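PDB 3BGY: probable mRNA-capping enzyme from Acanthamoeba polyphaga mimivirus, which is the N-terminal, metal-dependent tunnel triphosphatase domain of a multifunctional capping enzyme and removes the terminal phosphate from the 5'-triphosphate end of mRNA. Local coordinates for residues I12-E17 / T223-L228; L76-K81 / G166-M171; N69-I74 / S87-E92; I45-F50 / S207-E212. One frame throughout, in Å; residues are numbered along the deposited sequence.

Contact 1: I12-E17 / T223-L228; sequences ITIFSE and TLESEL
E225 reaches out from helix 221-235, and its OE2 accepts two backbone N-H groups of the N-terminal segment. I14 N lies 2.7 Å from E225 OE2, on the anti side of that oxygen and 28° out of the carboxylate plane. F15 N lies 3.0 Å from E225 OE2 and meets it nearly end-on to the C-O bond, in a nearly straight bond. The two amides approach from opposite faces of the carboxylate plane, which should restrict its rotation. E225 spans the gap with an extended chain, CG turned away from its own backbone N (chi1 -162°). The F15 ring slides past this carboxylate with the two planes only 20° apart.

This segment leads into helix 17-32, with S16 as its N-cap; E19 OE1 bonds back to S16 N, as in a capping box. Helix 221-235 lies against the barrel, with L224 and L228 resting on V40 of strand 36-42.

The packed side is apolar. I14 CD1 meets L228 CB at 3.7 Å, and F15 CZ meets L228 CD1 at 3.7 Å. Both side chains cross L228 at about a right angle. I14 also touches L229, F232 and W140.

The other side is wetter. T13 is exposed; the nearest part of its side chain, CB, is 3.7 Å from E225 OE2. A water sits 3.1 Å from F15 O and 3.0 Å from E225 OE2.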
loop_
_atom_site.group_PDB
_atom_site.type_symbol
_atom_site.label_atom_id
_atom_site.label_comp_id
_atom_site.label_asym_id
_atom_site.label_seq_id
_atom_site.Cartn_x
_atom_site.Cartn_y
_atom_site.Cartn_z
ATOM N N ILE A 12 -4.944 -22.093 -19.218
ATOM C CA ILE A 12 -5.472 -21.628 -17.898
ATOM C C ILE A 12 -5.636 -20.101 -17.905
ATOM O O ILE A 12 -4.649 -19.359 -17.954
ATOM C CB ILE A 12 -4.526 -22.047 -16.710
ATOM C CG1 ILE A 12 -4.192 -23.546 -16.785
ATOM C CG2 ILE A 12 -5.197 -21.736 -15.350
ATOM C CD1 ILE A 12 -3.049 -23.997 -15.875
ATOM N N THR A 13 -6.887 -19.646 -17.903
ATOM C CA THR A 13 -7.194 -18.214 -17.874
ATOM C C THR A 13 -7.735 -17.873 -16.493
ATOM O O THR A 13 -8.433 -18.674 -15.875
ATOM C CB THR A 13 -8.247 -17.782 -18.950
ATOM O OG1 THR A 13 -9.460 -18.526 -18.784
ATOM C CG2 THR A 13 -7.708 -17.980 -20.358
ATOM N N ILE A 14 -7.402 -16.680 -16.021
ATOM C CA ILE A 14 -7.834 -16.188 -14.715
ATOM C C ILE A 14 -9.120 -15.392 -14.811
ATOM O O ILE A 14 -10.025 -15.574 -13.997
ATOM C CB ILE A 14 -6.730 -15.293 -14.045
ATOM C CG1 ILE A 14 -5.502 -16.144 -13.731
ATOM C CG2 ILE A 14 -7.232 -14.647 -12.719
ATOM C CD1 ILE A 14 -4.329 -15.349 -13.199
ATOM N N PHE A 15 -9.213 -14.546 -15.831
ATOM C CA PHE A 15 -10.359 -13.657 -15.989
ATOM C C PHE A 15 -11.456 -14.180 -16.892
ATOM O O PHE A 15 -11.187 -14.762 -17.942
ATOM C CB PHE A 15 -9.914 -12.288 -16.549
ATOM C CG PHE A 15 -8.775 -11.653 -15.793
ATOM C CD1 PHE A 15 -8.821 -11.534 -14.392
ATOM C CD2 PHE A 15 -7.641 -11.179 -16.480
ATOM C CE1 PHE A 15 -7.744 -10.957 -13.683
ATOM C CE2 PHE A 15 -6.567 -10.595 -15.778
ATOM C CZ PHE A 15 -6.630 -10.489 -14.382
ATOM N N SER A 16 -12.695 -13.897 -16.494
ATOM C CA SER A 16 -13.862 -14.229 -17.314
ATOM C C SER A 16 -13.881 -13.148 -18.405
ATOM O O SER A 16 -13.169 -12.132 -18.295
ATOM C CB SER A 16 -15.139 -14.103 -16.487
ATOM O OG SER A 16 -15.320 -12.767 -16.063
ATOM N N GLU A 17 -14.732 -13.304 -19.417
ATOM C CA GLU A 17 -14.809 -12.308 -20.480
ATOM C C GLU A 17 -15.199 -10.923 -19.941
ATOM O O GLU A 17 -14.574 -9.913 -20.312
ATOM C CB GLU A 17 -15.789 -12.759 -21.576
ATOM C CG GLU A 17 -15.910 -11.746 -22.721
ATOM C CD GLU A 17 -16.908 -12.153 -23.781
ATOM O OE1 GLU A 17 -17.659 -13.128 -23.572
ATOM O OE2 GLU A 17 -16.919 -11.497 -24.840
ATOM N N THR A 223 -0.407 -9.696 -20.542
ATOM C CA THR A 223 0.868 -9.701 -19.793
ATOM C C THR A 223 0.560 -9.763 -18.270
ATOM O O THR A 223 1.217 -10.521 -17.516
ATOM C CB THR A 223 1.664 -8.434 -20.138
ATOM O OG1 THR A 223 1.811 -8.384 -21.550
ATOM C CG2 THR A 223 3.045 -8.424 -19.505
ATOM N N LEU A 224 -0.460 -9.018 -17.831
ATOM C CA LEU A 224 -0.864 -9.018 -16.418
ATOM C C LEU A 224 -1.323 -10.407 -15.999
ATOM O O LEU A 224 -0.891 -10.906 -14.958
ATOM C CB LEU A 224 -1.988 -8.016 -16.172
ATOM C CG LEU A 224 -2.629 -7.965 -14.773
ATOM C CD1 LEU A 224 -1.622 -7.433 -13.761
ATOM C CD2 LEU A 224 -3.864 -7.115 -14.790
ATOM N N GLU A 225 -2.107 -11.064 -16.865
ATOM C CA GLU A 225 -2.631 -12.400 -16.547
ATOM C C GLU A 225 -1.479 -13.386 -16.424
ATOM O O GLU A 225 -1.457 -14.182 -15.485
ATOM C CB GLU A 225 -3.639 -12.856 -17.618
ATOM C CG GLU A 225 -4.538 -13.992 -17.193
ATOM C CD GLU A 225 -5.744 -14.175 -18.121
ATOM O OE1 GLU A 225 -5.670 -13.816 -19.313
ATOM O OE2 GLU A 225 -6.785 -14.654 -17.637
ATOM N N SER A 226 -0.479 -13.284 -17.311
ATOM C CA SER A 226 0.704 -14.159 -17.256
ATOM C C SER A 226 1.489 -13.918 -15.966
ATOM O O SER A 226 1.943 -14.857 -15.327
ATOM C CB SER A 226 1.633 -13.910 -18.434
ATOM O OG SER A 226 1.030 -14.339 -19.635
ATOM N N GLU A 227 1.595 -12.651 -15.565
ATOM C CA GLU A 227 2.320 -12.321 -14.328
ATOM C C GLU A 227 1.561 -12.821 -13.097
ATOM O O GLU A 227 2.166 -13.360 -12.168
ATOM C CB GLU A 227 2.599 -10.816 -14.228
ATOM C CG GLU A 227 3.721 -10.392 -15.152
ATOM C CD GLU A 227 4.128 -8.933 -15.031
ATOM O OE1 GLU A 227 3.684 -8.246 -14.085
ATOM O OE2 GLU A 227 4.897 -8.473 -15.909
ATOM N N LEU A 228 0.229 -12.756 -13.130
ATOM C CA LEU A 228 -0.557 -13.223 -11.987
ATOM C C LEU A 228 -0.485 -14.748 -11.883
ATOM O O LEU A 228 -0.459 -15.282 -10.782
ATOM C CB LEU A 228 -2.009 -12.764 -12.075
ATOM C CG LEU A 228 -2.237 -11.255 -12.040
ATOM C CD1 LEU A 228 -3.702 -10.953 -12.114
ATOM C CD2 LEU A 228 -1.622 -10.662 -10.801
HETATM O O HOH W 1 -8.774 -13.958 -19.786
#

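Contact 2: L76-K81 / G166-M171; sequences LIFPDK and GSERIM
L76 and I77 pair with I170 and R169 where two antiparallel barrel strands, 66-77 and 169-183, meet at their ends. L76 and I170 form a non-hydrogen-bonded pair; I77 and R169 form the hydrogen-bonded one. I77 N is 2.8 Å from R169 O, and R169 N is 2.9 Å from I77 O. Both bonds are nearly straight.

Side chains alternate between the two faces. L76 and I170 lie side by side and point the same way, with L76 CD2 3.9 Å from I170 CG1. Helix 106-115 covers this face: S110 touches both residues. On the other face I77 CD1 rests 4.0 Å from M171 CB.

Past the paired residues the strand 66-77 side runs into a type I turn, F78 to K81. E168 CG makes an off-centre CH-pi contact with the F78 ring, 4.1 Å from its centroid. A bend at chi2 (74°) folds the E168 chain back, and its carboxylate plane stands 72° from the ring. The two carboxylate oxygens are held by backbone N-H groups of their own loop: OE1 takes G166 N through its syn lone pair, and OE2 takes T165 N. P162 and I164 also touch F78.

Beside the exposed R169, one water donates to I77 O at 2.7 Å and accepts from R169 NH1 at 2.9 Å, in the plane of the guanidinium group.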
loop_
_atom_site.group_PDB
_atom_site.type_symbol
_atom_site.label_atom_id
_atom_site.label_comp_id
_atom_site.label_asym_id
_atom_site.label_seq_id
_atom_site.Cartn_x
_atom_site.Cartn_y
_atom_site.Cartn_z
ATOM N N LEU A 76 -4.900 9.230 8.963
ATOM C CA LEU A 76 -5.987 10.045 9.526
ATOM C C LEU A 76 -7.173 9.781 8.635
ATOM O O LEU A 76 -7.124 10.048 7.434
ATOM C CB LEU A 76 -5.664 11.533 9.510
ATOM C CG LEU A 76 -4.371 11.968 10.157
ATOM C CD1 LEU A 76 -4.336 13.495 10.041
ATOM C CD2 LEU A 76 -4.280 11.535 11.633
ATOM N N ILE A 77 -8.232 9.229 9.228
ATOM C CA ILE A 77 -9.438 8.845 8.493
ATOM C C ILE A 77 -10.557 9.831 8.774
ATOM O O ILE A 77 -11.046 9.939 9.883
ATOM C CB ILE A 77 -9.850 7.400 8.849
ATOM C CG1 ILE A 77 -8.650 6.469 8.639
ATOM C CG2 ILE A 77 -11.032 6.921 7.944
ATOM C CD1 ILE A 77 -8.728 5.196 9.454
ATOM N N PHE A 78 -10.998 10.487 7.711
ATOM C CA PHE A 78 -11.999 11.540 7.802
ATOM C C PHE A 78 -13.436 11.044 7.694
ATOM O O PHE A 78 -13.658 9.936 7.221
ATOM C CB PHE A 78 -11.675 12.593 6.737
ATOM C CG PHE A 78 -10.463 13.384 7.044
ATOM C CD1 PHE A 78 -9.206 12.927 6.645
ATOM C CD2 PHE A 78 -10.556 14.581 7.789
ATOM C CE1 PHE A 78 -8.023 13.651 6.987
ATOM C CE2 PHE A 78 -9.391 15.312 8.136
ATOM C CZ PHE A 78 -8.116 14.837 7.735
ATOM N N PRO A 79 -14.431 11.854 8.139
ATOM C CA PRO A 79 -15.839 11.444 8.058
ATOM C C PRO A 79 -16.294 11.067 6.649
ATOM O O PRO A 79 -17.159 10.204 6.496
ATOM C CB PRO A 79 -16.579 12.679 8.570
ATOM C CG PRO A 79 -15.679 13.202 9.564
ATOM C CD PRO A 79 -14.309 13.062 8.971
ATOM N N ASP A 80 -15.656 11.647 5.621
ATOM C CA ASP A 80 -16.015 11.332 4.240
ATOM C C ASP A 80 -15.351 10.040 3.744
ATOM O O ASP A 80 -15.507 9.672 2.578
ATOM C CB ASP A 80 -15.731 12.519 3.280
ATOM C CG ASP A 80 -14.222 12.832 3.108
ATOM O OD1 ASP A 80 -13.355 12.230 3.799
ATOM O OD2 ASP A 80 -13.903 13.690 2.252
ATOM N N LYS A 81 -14.598 9.384 4.649
ATOM C CA LYS A 81 -13.891 8.103 4.419
ATOM C C LYS A 81 -12.561 8.224 3.674
ATOM O O LYS A 81 -11.874 7.217 3.428
ATOM C CB LYS A 81 -14.790 7.033 3.750
ATOM C CG LYS A 81 -16.066 6.695 4.538
ATOM C CD LYS A 81 -17.010 5.837 3.701
ATOM C CE LYS A 81 -18.341 5.602 4.414
ATOM N NZ LYS A 81 -19.130 6.853 4.659
ATOM N N GLY A 166 -11.316 17.343 14.771
ATOM C CA GLY A 166 -11.231 16.664 16.053
ATOM C C GLY A 166 -12.011 15.352 16.074
ATOM O O GLY A 166 -11.929 14.600 17.045
ATOM N N SER A 167 -12.776 15.080 15.019
ATOM C CA SER A 167 -13.570 13.855 14.933
ATOM C C SER A 167 -12.926 12.808 14.005
ATOM O O SER A 167 -13.581 11.859 13.546
ATOM C CB SER A 167 -14.997 14.177 14.468
ATOM O OG SER A 167 -15.034 14.475 13.082
ATOM N N GLU A 168 -11.656 13.021 13.690
ATOM C CA GLU A 168 -10.907 12.089 12.823
ATOM C C GLU A 168 -10.613 10.783 13.549
ATOM O O GLU A 168 -10.434 10.780 14.779
ATOM C CB GLU A 168 -9.543 12.685 12.428
ATOM C CG GLU A 168 -9.587 13.862 11.450
ATOM C CD GLU A 168 -10.067 15.170 12.068
ATOM O OE1 GLU A 168 -9.904 15.348 13.296
ATOM O OE2 GLU A 168 -10.607 16.011 11.315
ATOM N N ARG A 169 -10.595 9.686 12.786
ATOM C CA ARG A 169 -10.217 8.383 13.318
ATOM C C ARG A 169 -8.731 8.207 12.962
ATOM O O ARG A 169 -8.258 8.805 11.983
ATOM C CB ARG A 169 -11.042 7.249 12.672
ATOM C CG ARG A 169 -12.533 7.206 13.057
ATOM C CD ARG A 169 -13.278 6.213 12.138
ATOM N NE ARG A 169 -14.657 5.862 12.540
ATOM C CZ ARG A 169 -15.729 6.619 12.301
ATOM N NH1 ARG A 169 -15.605 7.787 11.680
ATOM N NH2 ARG A 169 -16.950 6.163 12.592
ATOM N N ILE A 170 -7.966 7.498 13.786
ATOM C CA ILE A 170 -6.555 7.278 13.458
ATOM C C ILE A 170 -6.235 5.789 13.476
ATOM O O ILE A 170 -6.723 5.047 14.334
ATOM C CB ILE A 170 -5.582 8.000 14.412
ATOM C CG1 ILE A 170 -5.967 9.474 14.548
ATOM C CG2 ILE A 170 -4.147 7.947 13.849
ATOM C CD1 ILE A 170 -5.254 10.162 15.683
ATOM N N MET A 171 -5.433 5.361 12.508
ATOM C CA MET A 171 -5.003 3.971 12.419
ATOM C C MET A 171 -3.490 3.934 12.247
ATOM O O MET A 171 -2.908 4.794 11.564
ATOM C CB MET A 171 -5.703 3.255 11.262
ATOM C CG MET A 171 -5.322 1.787 11.106
ATOM S SD MET A 171 -6.175 1.063 9.731
ATOM C CE MET A 171 -5.736 2.227 8.398
HETATM O O HOH W 2 -13.603 9.650 10.648
#

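Contact 3: N69-I74 / S87-E92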
loop_
_atom_site.group_PDB
_atom_site.type_symbol
_atom_site.label_atom_id
_atom_site.label_comp_id
_atom_site.label_asym_id
_atom_site.label_seq_id
_atom_site.Cartn_x
_atom_site.Cartn_y
_atom_site.Cartn_z
ATOM N N ASN A 69 12.099 -2.180 3.593
ATOM C CA ASN A 69 11.995 -1.085 4.564
ATOM C C ASN A 69 11.091 -1.431 5.718
ATOM O O ASN A 69 10.116 -2.132 5.540
ATOM C CB ASN A 69 11.358 0.161 3.921
ATOM C CG ASN A 69 12.256 0.855 2.928
ATOM O OD1 ASN A 69 13.293 1.418 3.292
ATOM N ND2 ASN A 69 11.856 0.837 1.666
ATOM N N ASN A 70 11.400 -0.868 6.879
ATOM C CA ASN A 70 10.579 -0.992 8.090
ATOM C C ASN A 70 10.046 0.452 8.228
ATOM O O ASN A 70 10.821 1.420 8.165
ATOM C CB ASN A 70 11.404 -1.294 9.350
ATOM C CG ASN A 70 12.131 -2.604 9.284
ATOM O OD1 ASN A 70 11.557 -3.618 8.931
ATOM N ND2 ASN A 70 13.406 -2.593 9.661
ATOM N N TYR A 71 8.734 0.618 8.331
ATOM C CA TYR A 71 8.160 1.956 8.466
ATOM C C TYR A 71 6.847 1.962 9.209
ATOM O O TYR A 71 6.166 0.954 9.271
ATOM C CB TYR A 71 7.991 2.636 7.094
ATOM C CG TYR A 71 7.074 1.948 6.103
ATOM C CD1 TYR A 71 7.528 0.869 5.329
ATOM C CD2 TYR A 71 5.779 2.434 5.871
ATOM C CE1 TYR A 71 6.702 0.301 4.334
ATOM C CE2 TYR A 71 4.951 1.879 4.876
ATOM C CZ TYR A 71 5.419 0.817 4.117
ATOM O OH TYR A 71 4.593 0.259 3.168
ATOM N N LEU A 72 6.485 3.127 9.738
ATOM C CA LEU A 72 5.228 3.287 10.456
ATOM C C LEU A 72 4.269 4.182 9.651
ATOM O O LEU A 72 4.607 5.327 9.306
ATOM C CB LEU A 72 5.489 3.939 11.837
ATOM C CG LEU A 72 4.225 4.255 12.638
ATOM C CD1 LEU A 72 3.516 2.996 13.026
ATOM C CD2 LEU A 72 4.556 5.100 13.864
ATOM N N ASP A 73 3.088 3.648 9.322
ATOM C CA ASP A 73 2.047 4.417 8.629
ATOM C C ASP A 73 1.057 4.955 9.644
ATOM O O ASP A 73 0.536 4.199 10.460
ATOM C CB ASP A 73 1.215 3.541 7.679
ATOM C CG ASP A 73 1.823 3.399 6.316
ATOM O OD1 ASP A 73 2.801 4.096 6.010
ATOM O OD2 ASP A 73 1.282 2.607 5.518
ATOM N N ILE A 74 0.762 6.252 9.561
ATOM C CA ILE A 74 -0.211 6.867 10.463
ATOM C C ILE A 74 -1.265 7.406 9.526
ATOM O O ILE A 74 -1.004 8.287 8.705
ATOM C CB ILE A 74 0.386 8.017 11.320
ATOM C CG1 ILE A 74 1.557 7.515 12.157
ATOM C CG2 ILE A 74 -0.660 8.532 12.319
ATOM C CD1 ILE A 74 2.897 7.859 11.574
ATOM N N SER A 87 3.847 8.236 6.132
ATOM C CA SER A 87 4.689 7.059 6.347
ATOM C C SER A 87 6.042 7.550 6.867
ATOM O O SER A 87 6.695 8.338 6.192
ATOM C CB SER A 87 4.907 6.296 5.038
ATOM O OG SER A 87 3.660 5.971 4.440
ATOM N N LEU A 88 6.435 7.076 8.041
ATOM C CA LEU A 88 7.716 7.455 8.665
ATOM C C LEU A 88 8.717 6.338 8.434
ATOM O O LEU A 88 8.533 5.232 8.949
ATOM C CB LEU A 88 7.516 7.691 10.157
ATOM C CG LEU A 88 6.552 8.807 10.556
ATOM C CD1 LEU A 88 6.475 8.901 12.081
ATOM C CD2 LEU A 88 7.024 10.150 9.973
ATOM N N PHE A 89 9.794 6.647 7.696
ATOM C CA PHE A 89 10.820 5.655 7.363
ATOM C C PHE A 89 12.068 5.715 8.232
ATOM O O PHE A 89 12.865 4.777 8.256
ATOM C CB PHE A 89 11.225 5.774 5.883
ATOM C CG PHE A 89 10.164 5.303 4.927
ATOM C CD1 PHE A 89 9.164 6.190 4.489
ATOM C CD2 PHE A 89 10.175 3.985 4.424
ATOM C CE1 PHE A 89 8.180 5.775 3.568
ATOM C CE2 PHE A 89 9.189 3.563 3.490
ATOM C CZ PHE A 89 8.194 4.455 3.064
ATOM N N ASN A 90 12.263 6.834 8.922
ATOM C CA ASN A 90 13.450 6.956 9.778
ATOM C C ASN A 90 13.164 6.266 11.127
ATOM O O ASN A 90 12.272 6.677 11.844
ATOM C CB ASN A 90 13.790 8.438 9.940
ATOM C CG ASN A 90 14.995 8.662 10.821
ATOM O OD1 ASN A 90 14.875 8.688 12.037
ATOM N ND2 ASN A 90 16.165 8.781 10.209
ATOM N N GLN A 91 13.946 5.235 11.464
ATOM C CA GLN A 91 13.744 4.461 12.701
ATOM C C GLN A 91 13.825 5.234 14.006
ATOM O O GLN A 91 13.043 4.975 14.921
ATOM C CB GLN A 91 14.644 3.213 12.731
ATOM C CG GLN A 91 14.645 2.377 11.435
ATOM C CD GLN A 91 13.262 1.880 11.029
ATOM O OE1 GLN A 91 12.618 1.126 11.768
ATOM N NE2 GLN A 91 12.783 2.339 9.865
ATOM N N GLU A 92 14.706 6.237 14.060
ATOM C CA GLU A 92 14.845 7.077 15.244
ATOM C C GLU A 92 13.583 7.953 15.403
ATOM O O GLU A 92 13.059 8.079 16.509
ATOM C CB GLU A 92 16.109 7.944 15.131
ATOM C CG GLU A 92 16.443 8.755 16.388
ATOM C CD GLU A 92 17.819 9.418 16.353
ATOM O OE1 GLU A 92 18.509 9.384 15.308
ATOM O OE2 GLU A 92 18.213 9.981 17.393
HETATM O O HOH W 3 13.050 2.422 6.681
#
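Y71 turns its CG between its own backbone N and carbonyl carbon (chi1 61°), while F89 holds its CG beside its backbone N (chi1 -71°). The two rings come to lie side by side, pointing the same way. They form an offset stack, with centroids 4.7 Å apart and planes 24° apart. Y71 CB sits over the F89 face, 4.0 Å from the ring centroid.

Backbone bonds join L72 and L88 in both directions, with L88 N 2.8 Å from L72 O. Next to them S87 OG donates to D73 OD1 at 2.6 Å, on the syn side of that oxygen but tilted out of the carboxylate plane. D73 OD2 also makes long, weak ion pairs with K175 and R85.

Q91 bends at chi2 and brings NE2 to N70 O at 2.8 Å and to F89 O at 2.9 Å, above each carbonyl plane. A water also bridges these two oxygens.

L72 and L88 meet I94 of helix 91-101. Y71, D73 and S87 project from the opposite face, where Y71 touches K175 and R177. This is a beta hairpin of a closed barrel, one face under a helix and the other carrying polar and charged groups beside the aromatic stack, consistent with a tunnel-type triphosphatase.

Contact 4: I45-F50 / S207-E212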
loop_
_atom_site.group_PDB
_atom_site.type_symbol
_atom_site.label_atom_id
_atom_site.label_comp_id
_atom_site.label_asym_id
_atom_site.label_seq_id
_atom_site.Cartn_x
_atom_site.Cartn_y
_atom_site.Cartn_z
ATOM N N ILE A 45 -2.914 -14.728 2.506
ATOM C CA ILE A 45 -1.472 -14.882 2.636
ATOM C C ILE A 45 -1.169 -14.972 4.138
ATOM O O ILE A 45 -1.560 -14.088 4.910
ATOM C CB ILE A 45 -0.708 -13.676 2.027
ATOM C CG1 ILE A 45 -1.074 -13.492 0.536
ATOM C CG2 ILE A 45 0.815 -13.855 2.248
ATOM C CD1 ILE A 45 -0.868 -14.694 -0.349
ATOM N N ASN A 46 -0.616 -16.109 4.544
ATOM C CA ASN A 46 -0.293 -16.342 5.947
ATOM C C ASN A 46 1.212 -16.482 6.097
ATOM O O ASN A 46 1.924 -16.330 5.113
ATOM C CB ASN A 46 -1.127 -17.511 6.456
ATOM C CG ASN A 46 -2.612 -17.193 6.386
ATOM O OD1 ASN A 46 -3.070 -16.212 6.989
ATOM N ND2 ASN A 46 -3.347 -17.939 5.567
ATOM N N TYR A 47 1.710 -16.723 7.308
ATOM C CA TYR A 47 3.169 -16.792 7.515
ATOM C C TYR A 47 3.926 -17.773 6.599
ATOM O O TYR A 47 4.919 -17.378 6.007
ATOM C CB TYR A 47 3.526 -17.010 9.005
ATOM C CG TYR A 47 5.013 -16.954 9.240
ATOM C CD1 TYR A 47 5.674 -15.717 9.303
ATOM C CD2 TYR A 47 5.781 -18.124 9.312
ATOM C CE1 TYR A 47 7.066 -15.659 9.424
ATOM C CE2 TYR A 47 7.176 -18.077 9.448
ATOM C CZ TYR A 47 7.807 -16.832 9.490
ATOM O OH TYR A 47 9.174 -16.767 9.551
ATOM N N PRO A 48 3.451 -19.033 6.450
ATOM C CA PRO A 48 4.214 -19.928 5.558
ATOM C C PRO A 48 4.302 -19.435 4.095
ATOM O O PRO A 48 5.356 -19.589 3.464
ATOM C CB PRO A 48 3.492 -21.286 5.690
ATOM C CG PRO A 48 2.220 -21.007 6.306
ATOM C CD PRO A 48 2.386 -19.786 7.151
ATOM N N ASN A 49 3.215 -18.819 3.605
ATOM C CA ASN A 49 3.110 -18.251 2.235
ATOM C C ASN A 49 4.053 -17.060 2.105
ATOM O O ASN A 49 4.714 -16.884 1.075
ATOM C CB ASN A 49 1.698 -17.703 1.945
ATOM C CG ASN A 49 0.660 -18.784 1.733
ATOM O OD1 ASN A 49 -0.472 -18.660 2.209
ATOM N ND2 ASN A 49 1.017 -19.834 1.001
ATOM N N PHE A 50 4.090 -16.243 3.161
ATOM C CA PHE A 50 4.929 -15.032 3.234
ATOM C C PHE A 50 6.412 -15.434 3.132
ATOM O O PHE A 50 7.172 -14.843 2.365
ATOM C CB PHE A 50 4.621 -14.273 4.557
ATOM C CG PHE A 50 5.635 -13.220 4.937
ATOM C CD1 PHE A 50 5.560 -11.940 4.391
ATOM C CD2 PHE A 50 6.677 -13.511 5.838
ATOM C CE1 PHE A 50 6.510 -10.941 4.724
ATOM C CE2 PHE A 50 7.638 -12.531 6.181
ATOM C CZ PHE A 50 7.556 -11.232 5.617
ATOM N N SER A 207 1.094 -10.214 13.541
ATOM C CA SER A 207 1.203 -9.731 12.176
ATOM C C SER A 207 0.226 -10.329 11.183
ATOM O O SER A 207 -0.239 -11.461 11.380
ATOM C CB SER A 207 2.588 -10.101 11.622
ATOM O OG SER A 207 3.652 -9.393 12.232
ATOM N N ASN A 208 -0.209 -9.523 10.217
ATOM C CA ASN A 208 -0.986 -10.074 9.106
ATOM C C ASN A 208 0.021 -9.944 7.952
ATOM O O ASN A 208 1.112 -9.370 8.126
ATOM C CB ASN A 208 -2.334 -9.377 8.825
ATOM C CG ASN A 208 -2.212 -7.879 8.616
ATOM O OD1 ASN A 208 -1.861 -7.136 9.537
ATOM N ND2 ASN A 208 -2.546 -7.422 7.412
ATOM N N TYR A 209 -0.251 -10.621 6.846
ATOM C CA TYR A 209 0.636 -10.611 5.675
ATOM C C TYR A 209 -0.104 -10.219 4.422
ATOM O O TYR A 209 -1.216 -10.671 4.199
ATOM C CB TYR A 209 1.329 -11.997 5.551
ATOM C CG TYR A 209 2.024 -12.423 6.830
ATOM C CD1 TYR A 209 3.312 -11.947 7.144
ATOM C CD2 TYR A 209 1.349 -13.200 7.798
ATOM C CE1 TYR A 209 3.915 -12.230 8.372
ATOM C CE2 TYR A 209 1.939 -13.473 9.057
ATOM C CZ TYR A 209 3.214 -12.988 9.325
ATOM O OH TYR A 209 3.787 -13.262 10.542
ATOM N N GLU A 210 0.494 -9.317 3.643
ATOM C CA GLU A 210 -0.131 -8.766 2.438
ATOM C C GLU A 210 0.778 -8.912 1.240
ATOM O O GLU A 210 1.969 -8.650 1.334
ATOM C CB GLU A 210 -0.479 -7.284 2.691
ATOM C CG GLU A 210 -1.604 -7.155 3.741
ATOM C CD GLU A 210 -1.987 -5.751 4.146
ATOM O OE1 GLU A 210 -1.407 -4.775 3.629
ATOM O OE2 GLU A 210 -2.891 -5.638 5.009
ATOM N N LEU A 211 0.198 -9.302 0.103
ATOM C CA LEU A 211 0.959 -9.507 -1.139
ATOM C C LEU A 211 0.247 -8.788 -2.261
ATOM O O LEU A 211 -0.969 -8.956 -2.462
ATOM C CB LEU A 211 1.037 -10.994 -1.515
ATOM C CG LEU A 211 1.634 -11.381 -2.883
ATOM C CD1 LEU A 211 3.116 -11.021 -2.973
ATOM C CD2 LEU A 211 1.461 -12.883 -3.124
ATOM N N GLU A 212 0.986 -7.952 -2.983
ATOM C CA GLU A 212 0.366 -7.252 -4.103
ATOM C C GLU A 212 1.284 -7.155 -5.286
ATOM O O GLU A 212 2.488 -7.213 -5.137
ATOM C CB GLU A 212 0.053 -5.784 -3.766
ATOM C CG GLU A 212 -0.908 -5.511 -2.640
ATOM C CD GLU A 212 -0.204 -5.243 -1.330
ATOM O OE1 GLU A 212 0.918 -4.684 -1.334
ATOM O OE2 GLU A 212 -0.783 -5.585 -0.291
HETATM O O HOH W 4 -2.985 -12.070 5.062
HETATM O O HOH W 5 -3.616 -11.825 2.673
HETATM O O HOH W 6 -2.448 -12.501 7.206
#
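Y209 is the main bump, and its ring fills a hollow formed by Y47, F50 and the N46-Y47 backbone; I45 packs against its CB. Y47 CA sits over one face of the ring, 4.2 Å from its centroid. The Y47 ring turns its edge toward that face in an offset edge-to-face pair, with planes 65° apart. F50 meets Y209 obliquely: Y209 CD1 lies over the F50 face, 3.4 Å from F50 CG. F50 arrives there with its CG opposite the backbone N (chi1 165°). The three rings make an aromatic cluster.

I45 wedges between Y209 and L211. Its two branches divide the work: I45 CG2 touches Y209 CB at 3.8 Å, and I45 CG1 touches L211 CB at 3.9 Å. Waters link the backbones, one joining I45 N to Y209 O and another joining Y209 N to I45 O.

The start of helix 47-60 thus lies against strand 208-215. F50 also reaches I190 of strand 186-196, and L211 packs against V231 and I235 of helix 221-235.

In the fold
Contacts 2 and 3 share strand 66-77 and touch each other, with I170 CG2 3.9 Å from I74 CG2. Together they tie strands 169-183, 66-77 and 83-88 into one run of the barrel wall. The polar face of contact 3 probably lines the barrel interior, the tunnel of this family. Contact 4 lies on strand 208-215 of the same sheet, its centre about 20 Å from that of contact 3. Contact 1 uses the following helix, 221-235; its nearest atoms are about 7 Å from contact 4. Contacts 1 and 2 are about 37 Å apart between centres. Acetate, probably from the crystallisation liquor, is found about 3 Å from the F78 side chain and about 4 Å from that of N70.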